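PDB 3OYZ: malate synthase from Haloferax volcanii, which catalyses the magnesium-dependent condensation of acetyl-CoA with glyoxylate and hydrolysis of the malyl-CoA intermediate to malate and CoA in the glyoxylate cycle. Local coordinates for residues P231-R236 / K383-D388; E239-R244 / L254-L259; G189-T194 / E389-A394. All coordinates share one frame; numbering follows the deposited sequence.

Interaction 1. Residues P231-R236 / K383-D388. With ACO (acetyl coenzyme *a), chain B; PYR (pyruvic acid), chain C.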
# COMPACT_ATOMS: atom_id res chain seq x y z
N PRO A 231 -6.44 -8.43 16.16
CA PRO A 231 -5.96 -8.78 17.51
C PRO A 231 -4.44 -8.78 17.64
O PRO A 231 -3.68 -9.07 16.70
CB PRO A 231 -6.57 -10.15 17.75
CG PRO A 231 -6.76 -10.69 16.36
CD PRO A 231 -7.26 -9.50 15.59
N TYR A 232 -3.99 -8.33 18.80
CA TYR A 232 -2.56 -8.32 19.08
C TYR A 232 -2.35 -9.52 20.02
O TYR A 232 -2.67 -9.42 21.23
CB TYR A 232 -2.21 -6.99 19.72
CG TYR A 232 -0.72 -6.87 19.92
CD1 TYR A 232 0.08 -6.37 18.90
CD2 TYR A 232 -0.12 -7.27 21.13
CE1 TYR A 232 1.45 -6.31 19.04
CE2 TYR A 232 1.27 -7.18 21.32
CZ TYR A 232 2.02 -6.67 20.26
OH TYR A 232 3.38 -6.60 20.33
N ASP A 233 -1.99 -10.66 19.46
CA ASP A 233 -2.19 -11.92 20.20
C ASP A 233 -1.06 -12.23 21.20
O ASP A 233 -1.21 -13.15 21.98
CB ASP A 233 -2.45 -13.15 19.30
CG ASP A 233 -1.45 -13.28 18.12
OD1 ASP A 233 -0.41 -12.57 18.11
OD2 ASP A 233 -1.69 -14.06 17.17
N ASP A 234 0.06 -11.51 21.18
CA ASP A 234 1.01 -11.56 22.32
C ASP A 234 0.46 -10.80 23.52
O ASP A 234 0.90 -9.68 23.79
CB ASP A 234 2.34 -10.91 21.91
CG ASP A 234 3.05 -11.72 20.83
OD1 ASP A 234 2.63 -12.86 20.57
OD2 ASP A 234 4.02 -11.24 20.20
N ILE A 235 -0.57 -11.37 24.16
CA ILE A 235 -1.44 -10.64 25.09
C ILE A 235 -0.69 -10.06 26.29
O ILE A 235 -1.15 -9.11 26.91
CB ILE A 235 -2.61 -11.50 25.57
CG1 ILE A 235 -2.08 -12.87 26.04
CG2 ILE A 235 -3.56 -11.84 24.42
CD1 ILE A 235 -3.18 -13.79 26.60
N ARG A 236 0.48 -10.60 26.63
CA ARG A 236 1.20 -10.06 27.81
C ARG A 236 2.16 -8.91 27.48
O ARG A 236 2.64 -8.25 28.40
CB ARG A 236 2.03 -11.11 28.57
CG ARG A 236 1.40 -12.51 28.70
CD ARG A 236 0.04 -12.50 29.39
NE ARG A 236 -0.46 -13.88 29.43
CZ ARG A 236 -1.67 -14.26 29.83
NH1 ARG A 236 -2.57 -13.37 30.19
NH2 ARG A 236 -1.99 -15.55 29.82
N LYS A 383 6.88 -17.15 27.15
CA LYS A 383 6.28 -16.31 26.10
C LYS A 383 4.86 -16.81 25.85
O LYS A 383 4.70 -18.00 25.57
CB LYS A 383 7.12 -16.46 24.82
CG LYS A 383 7.39 -15.16 24.09
CD LYS A 383 8.41 -15.42 22.98
CE LYS A 383 9.06 -14.12 22.55
NZ LYS A 383 10.02 -13.67 23.59
N ASP A 384 3.85 -15.95 25.97
CA ASP A 384 2.43 -16.34 25.81
C ASP A 384 1.85 -15.80 24.50
O ASP A 384 2.05 -14.64 24.16
CB ASP A 384 1.52 -15.81 26.93
CG ASP A 384 1.62 -16.58 28.24
OD1 ASP A 384 2.60 -17.33 28.47
OD2 ASP A 384 0.69 -16.40 29.06
N ARG A 385 1.08 -16.60 23.78
CA ARG A 385 0.36 -16.12 22.60
C ARG A 385 -1.04 -16.73 22.60
O ARG A 385 -1.16 -17.95 22.84
CB ARG A 385 1.10 -16.56 21.34
CG ARG A 385 0.54 -15.95 20.07
CD ARG A 385 0.99 -16.74 18.85
NE ARG A 385 0.39 -16.10 17.67
CZ ARG A 385 0.76 -16.35 16.42
NH1 ARG A 385 1.73 -17.22 16.19
NH2 ARG A 385 0.14 -15.75 15.41
N MET A 386 -2.07 -15.90 22.41
CA MET A 386 -3.46 -16.37 22.20
C MET A 386 -3.53 -17.19 20.90
O MET A 386 -3.08 -16.73 19.84
CB MET A 386 -4.43 -15.19 22.21
CG MET A 386 -5.95 -15.51 22.23
SD MET A 386 -6.71 -15.98 20.63
CE MET A 386 -6.27 -14.53 19.62
N TRP A 387 -4.01 -18.44 21.02
CA TRP A 387 -4.32 -19.35 19.93
C TRP A 387 -5.82 -19.63 19.82
O TRP A 387 -6.52 -19.84 20.84
CB TRP A 387 -3.63 -20.72 20.03
CG TRP A 387 -2.22 -20.69 19.52
CD1 TRP A 387 -1.21 -19.95 20.03
CD2 TRP A 387 -1.64 -21.48 18.46
NE1 TRP A 387 -0.04 -20.20 19.35
CE2 TRP A 387 -0.29 -21.10 18.35
CE3 TRP A 387 -2.16 -22.40 17.54
CZ2 TRP A 387 0.56 -21.65 17.39
CZ3 TRP A 387 -1.30 -22.94 16.60
CH2 TRP A 387 0.04 -22.57 16.53
N ASP A 388 -6.28 -19.58 18.57
CA ASP A 388 -7.56 -20.11 18.17
C ASP A 388 -7.48 -20.72 16.77
O ASP A 388 -6.37 -20.88 16.25
CB ASP A 388 -8.68 -19.09 18.40
CG ASP A 388 -8.57 -17.83 17.55
OD1 ASP A 388 -7.91 -17.81 16.49
OD2 ASP A 388 -9.25 -16.86 17.94
N1A ACO B . -13.68 -11.90 28.18
C2A ACO B . -14.12 -11.97 29.45
N3A ACO B . -13.27 -12.24 30.46
C4A ACO B . -11.95 -12.47 30.27
C5A ACO B . -11.44 -12.39 28.89
C6A ACO B . -12.40 -12.13 27.80
N6A ACO B . -11.90 -12.11 26.54
N7A ACO B . -10.13 -12.65 28.92
C8A ACO B . -9.81 -12.90 30.22
N9A ACO B . -10.87 -12.74 31.02
C1B ACO B . -10.82 -12.92 32.50
C2B ACO B . -9.90 -14.09 32.80
O2B ACO B . -10.65 -15.30 32.73
C3B ACO B . -9.37 -13.76 34.19
O3B ACO B . -10.47 -14.13 35.03
P3B ACO B . -10.37 -14.52 36.63
O7A ACO B . -10.88 -13.22 37.22
O8A ACO B . -8.90 -14.85 36.76
O9A ACO B . -11.25 -15.74 36.83
C4B ACO B . -9.24 -12.25 34.13
O4B ACO B . -10.23 -11.80 33.19
C5B ACO B . -7.88 -11.82 33.60
O5B ACO B . -7.52 -12.74 32.57
P1A ACO B . -6.04 -12.82 31.96
O1A ACO B . -5.00 -13.33 32.90
O2A ACO B . -5.78 -11.43 31.45
O3A ACO B . -6.02 -13.80 30.69
P2A ACO B . -6.08 -15.40 30.85
O4A ACO B . -7.15 -15.49 31.88
O5A ACO B . -4.65 -15.90 30.81
O6A ACO B . -6.67 -15.98 29.45
CBP ACO B . -7.20 -15.98 27.05
CCP ACO B . -6.17 -15.65 28.14
CDP ACO B . -7.56 -17.46 27.06
CEP ACO B . -6.53 -15.68 25.71
CAP ACO B . -8.51 -15.20 27.22
OAP ACO B . -8.11 -13.86 27.46
C9P ACO B . -9.41 -15.22 26.00
O9P ACO B . -10.01 -16.25 25.69
N8P ACO B . -9.48 -14.07 25.30
C7P ACO B . -10.34 -14.01 24.12
C6P ACO B . -9.78 -14.78 22.91
C5P ACO B . -10.66 -14.37 21.74
O5P ACO B . -11.57 -13.56 21.92
N4P ACO B . -10.32 -14.89 20.56
C3P ACO B . -11.00 -14.60 19.31
C2P ACO B . -10.76 -13.16 18.86
S1P ACO B . -9.28 -13.38 17.90
C ACO B . -9.68 -13.99 16.39
O ACO B . -10.75 -14.50 16.12
CH3 ACO B . -8.60 -13.92 15.34
C PYR C . -8.75 -12.91 12.85
O PYR C . -8.97 -13.81 11.96
OXT PYR C . -7.66 -12.24 12.92
CA PYR C . -9.83 -12.58 13.68
O3 PYR C . -10.98 -13.17 13.52
CB PYR C . -9.69 -11.50 14.68
O HOH W 1 -3.85 -15.74 17.29
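Asp233 lays its carboxylate across the guanidinium edge of Arg385, which grips a single oxygen side-on: OD2 of Asp233 is 3.0 Å from NE and 3.1 Å from NH2 of Arg385. That oxygen lies in the guanidinium plane, yet the two flat groups are turned 79° apart and both nitrogens reach it over the same face of the carboxylate. A water also donates to OD2 and to the carbonyl of Met386, while NH1 of Arg385 serves Gly204 O. The backbones are tied directly where Met386 N donates to Asp233 O at 2.9 Å.

A second side-on salt bridge joins Arg236 to Asp384. A bend at chi2 (-58°) brings Arg236 NE to 2.8 Å from Asp384 OD2, and NH2 bonds the same oxygen. Arg236 NH2 further reaches the diphosphate oxygen O5A of acetyl-CoA at 2.9 Å, while Ile235 CD1 covers the centre of one guanidinium face. On the coenzyme side of the strand, the unbranched chain of Met386 brings its CG to 3.5 Å from CEP, a pantetheine methyl of acetyl-CoA, and Ile235 CG2 rests on Met386 CB.

The barrel loop after strand 226-229 is thus clamped to strand 382-387, which leads to Asp388, the predicted proton acceptor. Sharing Arg236 between a carboxylate and the diphosphate suggests that Asp384 helps to orient the arginine for the coenzyme and probably tempers its charge.

Interaction 2. Residues E239-R244 / L254-L259. With ACO (acetyl coenzyme *a), chain B; PYR (pyruvic acid), chain C.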
# COMPACT_ATOMS: atom_id res chain seq x y z
N GLU A 239 4.20 -3.40 26.05
CA GLU A 239 4.90 -2.38 25.30
C GLU A 239 4.65 -2.52 23.77
O GLU A 239 4.44 -1.51 23.11
CB GLU A 239 6.41 -2.44 25.62
CG GLU A 239 7.15 -1.27 25.01
CD GLU A 239 6.59 0.10 25.46
OE1 GLU A 239 6.15 0.23 26.63
OE2 GLU A 239 6.60 1.04 24.62
N GLY A 240 4.67 -3.75 23.26
CA GLY A 240 4.31 -4.08 21.87
C GLY A 240 2.92 -3.59 21.49
O GLY A 240 2.75 -3.00 20.45
N TYR A 241 1.92 -3.80 22.34
CA TYR A 241 0.55 -3.37 22.09
C TYR A 241 0.55 -1.86 21.99
O TYR A 241 -0.05 -1.31 21.05
CB TYR A 241 -0.37 -3.87 23.18
CG TYR A 241 -1.89 -3.83 22.97
CD1 TYR A 241 -2.49 -4.33 21.81
CD2 TYR A 241 -2.70 -3.34 24.00
CE1 TYR A 241 -3.91 -4.35 21.69
CE2 TYR A 241 -4.08 -3.34 23.91
CZ TYR A 241 -4.67 -3.86 22.76
OH TYR A 241 -6.04 -3.84 22.75
N ARG A 242 1.30 -1.18 22.87
CA ARG A 242 1.32 0.27 22.78
C ARG A 242 1.94 0.78 21.49
O ARG A 242 1.42 1.73 20.91
CB ARG A 242 2.10 0.96 23.92
CG ARG A 242 1.41 0.93 25.26
CD ARG A 242 2.41 1.33 26.35
NE ARG A 242 1.69 1.25 27.60
CZ ARG A 242 2.24 1.34 28.80
NH1 ARG A 242 3.55 1.55 28.90
NH2 ARG A 242 1.48 1.25 29.89
N GLU A 243 3.08 0.22 21.10
CA GLU A 243 3.76 0.63 19.86
C GLU A 243 2.86 0.36 18.60
O GLU A 243 2.88 1.15 17.65
CB GLU A 243 5.03 -0.22 19.70
CG GLU A 243 6.12 0.23 20.70
CD GLU A 243 7.37 -0.65 20.66
OE1 GLU A 243 7.36 -1.73 20.00
OE2 GLU A 243 8.36 -0.28 21.32
N ARG A 244 2.14 -0.77 18.60
CA ARG A 244 1.22 -1.09 17.49
C ARG A 244 0.10 -0.05 17.44
O ARG A 244 -0.25 0.48 16.38
CB ARG A 244 0.65 -2.50 17.68
CG ARG A 244 -0.44 -2.82 16.65
CD ARG A 244 0.21 -2.61 15.20
NE ARG A 244 -0.67 -3.32 14.29
CZ ARG A 244 -0.43 -4.50 13.76
NH1 ARG A 244 0.75 -5.14 13.92
NH2 ARG A 244 -1.44 -5.02 13.09
N LEU A 254 -7.94 4.23 14.63
CA LEU A 254 -7.80 4.72 16.02
C LEU A 254 -8.35 3.70 17.00
O LEU A 254 -8.28 3.92 18.21
CB LEU A 254 -8.53 6.06 16.18
CG LEU A 254 -8.12 7.19 15.24
CD1 LEU A 254 -8.87 8.52 15.48
CD2 LEU A 254 -6.59 7.46 15.15
N GLY A 255 -8.97 2.62 16.52
CA GLY A 255 -9.47 1.57 17.39
C GLY A 255 -8.68 0.29 17.26
O GLY A 255 -8.05 0.07 16.21
N ILE A 256 -8.74 -0.58 18.26
CA ILE A 256 -7.97 -1.81 18.16
C ILE A 256 -8.74 -2.92 18.84
O ILE A 256 -9.51 -2.63 19.73
CB ILE A 256 -6.48 -1.72 18.66
CG1 ILE A 256 -5.69 -3.00 18.33
CG2 ILE A 256 -6.49 -1.38 20.22
CD1 ILE A 256 -4.15 -2.86 18.42
N TRP A 257 -8.55 -4.16 18.41
CA TRP A 257 -9.20 -5.29 19.06
C TRP A 257 -8.50 -5.48 20.44
O TRP A 257 -7.30 -5.23 20.55
CB TRP A 257 -8.91 -6.53 18.23
CG TRP A 257 -9.80 -7.71 18.34
CD1 TRP A 257 -10.01 -8.53 19.46
CD2 TRP A 257 -10.53 -8.31 17.26
NE1 TRP A 257 -10.90 -9.53 19.12
CE2 TRP A 257 -11.22 -9.42 17.78
CE3 TRP A 257 -10.71 -7.96 15.89
CZ2 TRP A 257 -12.05 -10.21 16.98
CZ3 TRP A 257 -11.56 -8.71 15.11
CH2 TRP A 257 -12.21 -9.86 15.65
N SER A 258 -9.27 -5.88 21.45
CA SER A 258 -8.73 -6.20 22.79
C SER A 258 -9.05 -7.63 23.13
O SER A 258 -10.16 -8.06 22.84
CB SER A 258 -9.37 -5.27 23.81
OG SER A 258 -8.66 -4.08 23.66
N LEU A 259 -8.10 -8.42 23.63
CA LEU A 259 -8.38 -9.84 23.84
C LEU A 259 -8.59 -10.09 25.36
O LEU A 259 -9.07 -11.15 25.78
CB LEU A 259 -7.23 -10.73 23.32
CG LEU A 259 -7.09 -10.62 21.79
CD1 LEU A 259 -5.89 -11.38 21.35
CD2 LEU A 259 -8.39 -11.23 21.24
N1A ACO B . -13.68 -11.90 28.18
C2A ACO B . -14.12 -11.97 29.45
N3A ACO B . -13.27 -12.24 30.46
C4A ACO B . -11.95 -12.47 30.27
C5A ACO B . -11.44 -12.39 28.89
C6A ACO B . -12.40 -12.13 27.80
N6A ACO B . -11.90 -12.11 26.54
N7A ACO B . -10.13 -12.65 28.92
C8A ACO B . -9.81 -12.90 30.22
N9A ACO B . -10.87 -12.74 31.02
C1B ACO B . -10.82 -12.92 32.50
C2B ACO B . -9.90 -14.09 32.80
O2B ACO B . -10.65 -15.30 32.73
C3B ACO B . -9.37 -13.76 34.19
O3B ACO B . -10.47 -14.13 35.03
P3B ACO B . -10.37 -14.52 36.63
O7A ACO B . -10.88 -13.22 37.22
O8A ACO B . -8.90 -14.85 36.76
O9A ACO B . -11.25 -15.74 36.83
C4B ACO B . -9.24 -12.25 34.13
O4B ACO B . -10.23 -11.80 33.19
C5B ACO B . -7.88 -11.82 33.60
O5B ACO B . -7.52 -12.74 32.57
P1A ACO B . -6.04 -12.82 31.96
O1A ACO B . -5.00 -13.33 32.90
O2A ACO B . -5.78 -11.43 31.45
O3A ACO B . -6.02 -13.80 30.69
P2A ACO B . -6.08 -15.40 30.85
O4A ACO B . -7.15 -15.49 31.88
O5A ACO B . -4.65 -15.90 30.81
O6A ACO B . -6.67 -15.98 29.45
CBP ACO B . -7.20 -15.98 27.05
CCP ACO B . -6.17 -15.65 28.14
CDP ACO B . -7.56 -17.46 27.06
CEP ACO B . -6.53 -15.68 25.71
CAP ACO B . -8.51 -15.20 27.22
OAP ACO B . -8.11 -13.86 27.46
C9P ACO B . -9.41 -15.22 26.00
O9P ACO B . -10.01 -16.25 25.69
N8P ACO B . -9.48 -14.07 25.30
C7P ACO B . -10.34 -14.01 24.12
C6P ACO B . -9.78 -14.78 22.91
C5P ACO B . -10.66 -14.37 21.74
O5P ACO B . -11.57 -13.56 21.92
N4P ACO B . -10.32 -14.89 20.56
C3P ACO B . -11.00 -14.60 19.31
C2P ACO B . -10.76 -13.16 18.86
S1P ACO B . -9.28 -13.38 17.90
C ACO B . -9.68 -13.99 16.39
O ACO B . -10.75 -14.50 16.12
CH3 ACO B . -8.60 -13.92 15.34
C PYR C . -8.75 -12.91 12.85
O PYR C . -8.97 -13.81 11.96
OXT PYR C . -7.66 -12.24 12.92
CA PYR C . -9.83 -12.58 13.68
O3 PYR C . -10.98 -13.17 13.52
CB PYR C . -9.69 -11.50 14.68
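Tyr241 reaches from helix 239-244 with its hydroxyl to the strand 255-258, where polar and apolar contacts meet on one ring. Hydrogen bonds come first. Tyr241 OH donates to Trp257 O at 2.9 Å and accepts from Ser258 OG at 2.8 Å, forming a short buried chain of hydrogen bonds. The carbonyl oxygen lies at the ring edge in its plane, and the donor is tilted 33° from the carbonyl plane. With CG anti to the backbone N (chi1 -166°), the ring extends far enough to bridge helix and strand. A phenylalanine at Tyr241 would probably leave Ser258 OG without this acceptor and Trp257 O without this donor in a buried place.

The apolar contacts fall on Ile256, whose CD1 lies 3.6 Å from Tyr241 CE1 and 4.1 Å from the aliphatic CG of Arg244. The arginine's charged end instead serves Asp229 and Glu190.

Ligand contacts belong to the strand and the residue after it. Trp257 sets one ring face against the methyl of pyruvate, Trp257 CH2 lying 3.2 Å from pyruvate CB, while its NE1 is hydrogen-bonded to Thr16 OG1. Leu259 O accepts from N8P of acetyl-CoA at 3.0 Å and from adenine N6A.

This helix-strand pair, running at 153°, closes a beta-alpha-beta unit of the TIM barrel. Anchoring the carbonyl of Trp257 from outside, while its indole faces pyruvate, is consistent with a second-shell place for the tyrosine, behind the pocket wall.

Interaction 3. Residues G189-T194 / E389-A394. With MG (magnesium ion), chain D; PYR (pyruvic acid), chain C.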
# COMPACT_ATOMS: atom_id res chain seq x y z
N GLY A 189 -8.83 -8.49 10.41
CA GLY A 189 -8.61 -9.75 11.07
C GLY A 189 -7.30 -10.33 10.61
O GLY A 189 -7.28 -11.20 9.78
N GLU A 190 -6.20 -9.89 11.21
CA GLU A 190 -4.87 -10.25 10.72
C GLU A 190 -4.59 -11.74 10.71
O GLU A 190 -3.78 -12.18 9.88
CB GLU A 190 -3.75 -9.49 11.42
CG GLU A 190 -3.40 -8.12 10.84
CD GLU A 190 -4.19 -6.97 11.44
OE1 GLU A 190 -5.24 -7.30 12.04
OE2 GLU A 190 -3.84 -5.78 11.27
N VAL A 191 -5.27 -12.51 11.55
CA VAL A 191 -4.89 -13.92 11.71
C VAL A 191 -5.45 -14.71 10.52
O VAL A 191 -4.68 -15.35 9.80
CB VAL A 191 -5.35 -14.53 13.05
CG1 VAL A 191 -4.68 -15.89 13.14
CG2 VAL A 191 -4.85 -13.66 14.19
N ASP A 192 -6.75 -14.68 10.32
CA ASP A 192 -7.30 -15.33 9.14
C ASP A 192 -6.82 -14.66 7.83
O ASP A 192 -6.67 -15.34 6.80
CB ASP A 192 -8.82 -15.26 9.20
CG ASP A 192 -9.42 -16.39 10.07
OD1 ASP A 192 -8.94 -17.51 9.84
OD2 ASP A 192 -10.25 -16.10 10.96
N TYR A 193 -6.45 -13.38 7.90
CA TYR A 193 -5.94 -12.74 6.69
C TYR A 193 -4.59 -13.31 6.32
O TYR A 193 -4.32 -13.61 5.16
CB TYR A 193 -5.82 -11.25 6.97
CG TYR A 193 -5.34 -10.42 5.79
CD1 TYR A 193 -6.23 -10.04 4.79
CD2 TYR A 193 -4.01 -9.99 5.71
CE1 TYR A 193 -5.78 -9.23 3.69
CE2 TYR A 193 -3.57 -9.20 4.66
CZ TYR A 193 -4.47 -8.78 3.69
OH TYR A 193 -3.91 -8.01 2.67
N THR A 194 -3.72 -13.51 7.32
CA THR A 194 -2.42 -14.18 7.11
C THR A 194 -2.55 -15.50 6.42
O THR A 194 -1.78 -15.80 5.50
CB THR A 194 -1.71 -14.43 8.46
OG1 THR A 194 -1.41 -13.13 8.95
CG2 THR A 194 -0.34 -15.22 8.32
N GLU A 389 -8.64 -21.10 16.23
CA GLU A 389 -8.76 -21.87 14.99
C GLU A 389 -8.05 -21.12 13.85
O GLU A 389 -7.36 -21.74 13.05
CB GLU A 389 -10.24 -22.10 14.66
CG GLU A 389 -10.52 -22.78 13.32
CD GLU A 389 -9.99 -24.20 13.22
OE1 GLU A 389 -9.60 -24.81 14.23
OE2 GLU A 389 -9.96 -24.76 12.11
N ALA A 390 -8.17 -19.80 13.86
CA ALA A 390 -7.46 -18.95 12.86
C ALA A 390 -5.95 -19.14 12.99
O ALA A 390 -5.22 -19.25 12.01
CB ALA A 390 -7.85 -17.49 13.06
N THR A 391 -5.45 -19.13 14.23
CA THR A 391 -4.03 -19.26 14.46
C THR A 391 -3.56 -20.62 13.93
O THR A 391 -2.46 -20.76 13.35
CB THR A 391 -3.70 -19.23 15.99
OG1 THR A 391 -4.53 -18.28 16.66
CG2 THR A 391 -2.24 -18.92 16.24
N TYR A 392 -4.34 -21.64 14.26
CA TYR A 392 -4.09 -22.94 13.74
C TYR A 392 -4.03 -22.92 12.20
O TYR A 392 -3.10 -23.45 11.59
CB TYR A 392 -5.27 -23.81 14.22
CG TYR A 392 -5.25 -25.17 13.63
CD1 TYR A 392 -4.34 -26.11 14.07
CD2 TYR A 392 -6.15 -25.53 12.63
CE1 TYR A 392 -4.31 -27.37 13.55
CE2 TYR A 392 -6.10 -26.80 12.06
CZ TYR A 392 -5.18 -27.71 12.54
OH TYR A 392 -5.11 -28.99 12.04
N GLN A 393 -5.07 -22.38 11.54
CA GLN A 393 -5.08 -22.36 10.07
C GLN A 393 -3.84 -21.62 9.54
O GLN A 393 -3.11 -22.09 8.63
CB GLN A 393 -6.40 -21.66 9.63
CG GLN A 393 -7.64 -22.47 9.89
CD GLN A 393 -7.57 -23.84 9.19
OE1 GLN A 393 -6.92 -23.99 8.14
NE2 GLN A 393 -8.20 -24.84 9.79
N ALA A 394 -3.55 -20.45 10.13
CA ALA A 394 -2.37 -19.69 9.68
C ALA A 394 -1.03 -20.39 9.85
O ALA A 394 -0.13 -20.23 9.01
CB ALA A 394 -2.29 -18.28 10.32
MG MG D . -10.76 -14.47 11.79
C PYR C . -8.75 -12.91 12.85
O PYR C . -8.97 -13.81 11.96
OXT PYR C . -7.66 -12.24 12.92
CA PYR C . -9.83 -12.58 13.68
O3 PYR C . -10.98 -13.17 13.52
CB PYR C . -9.69 -11.50 14.68
O HOH W 2 -10.97 -15.84 13.72
O HOH W 3 -12.75 -14.64 11.84
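Val191 pushes its CG1 methyl onto the first turn of helix 389-394, and the tight half of the contact is built round it. Val191 CG1 stands 3.5 Å from Ala390 C, about as near to Thr391 N, and also touches the Ala390 methyl, a reach it gains from lying anti to the backbone N (chi1 -171°). Next to it, Asp192 OD1 lies 3.4 Å from Ala390 CB. A residue as small as alanine suits this spot, where the CA atoms of Asp192 and Ala390 are only 5.2 Å apart. The branched valine packs one methyl on the helix, and its other, CG2, lies against the pyruvate carboxylate.

One turn on, the two short helical segments, inclined at 27°, meet more loosely. The CA atoms of Thr194 and Ala394 are 6.1 Å apart, and their methyl carbons, Thr194 CG2 and Ala394 CB, come to 4.1 Å. Ala394 is partly exposed, as is Gln393, whose NE2 is spent on Glu389 of its own helix. Thr194 turns its hydroxyl back to Glu190 O, leaving CG2 for the apolar contact.

The tight end is also the active site. Asp192 OD2 binds magnesium at 1.9 Å, alongside pyruvate O and O3, two waters and Glu158. The first turn of helix 190-194 offers its backbone to the pyruvate carboxylate. Val191 N donates to pyruvate OXT at 2.8 Å. The next amide, Asp192 N, donates to the other carboxylate oxygen, pyruvate O, at 2.9 Å. Pyruvate here probably mimics glyoxylate, which these two residues bind. The helix start, whose dipole would favour an anion, and the metal thus both hold one carboxylate, while apolar packing places the helix that follows Asp388, the predicted proton acceptor, beside them.

Overall arrangement
Interaction 2 is buried within the TIM barrel, joining a helix and its following strand by tyrosine hydrogen bonds and apolar contacts. Interactions 1 and 3 instead fasten the C-terminal part of the chain to the barrel, through the consecutive strand 382-387 and helix 389-395. Interaction 1, partly buried beside the coenzyme, relies on salt bridges; interaction 3, deeper at the metal, is methyl packing without hydrogen bonds between its segments. All three reach pyruvate. They also touch one another: Met386 packs on Leu259, Pro231 on Val191, and Arg244 forms a salt bridge with Glu190, so that the three contacts form one connected set around the bound ligands.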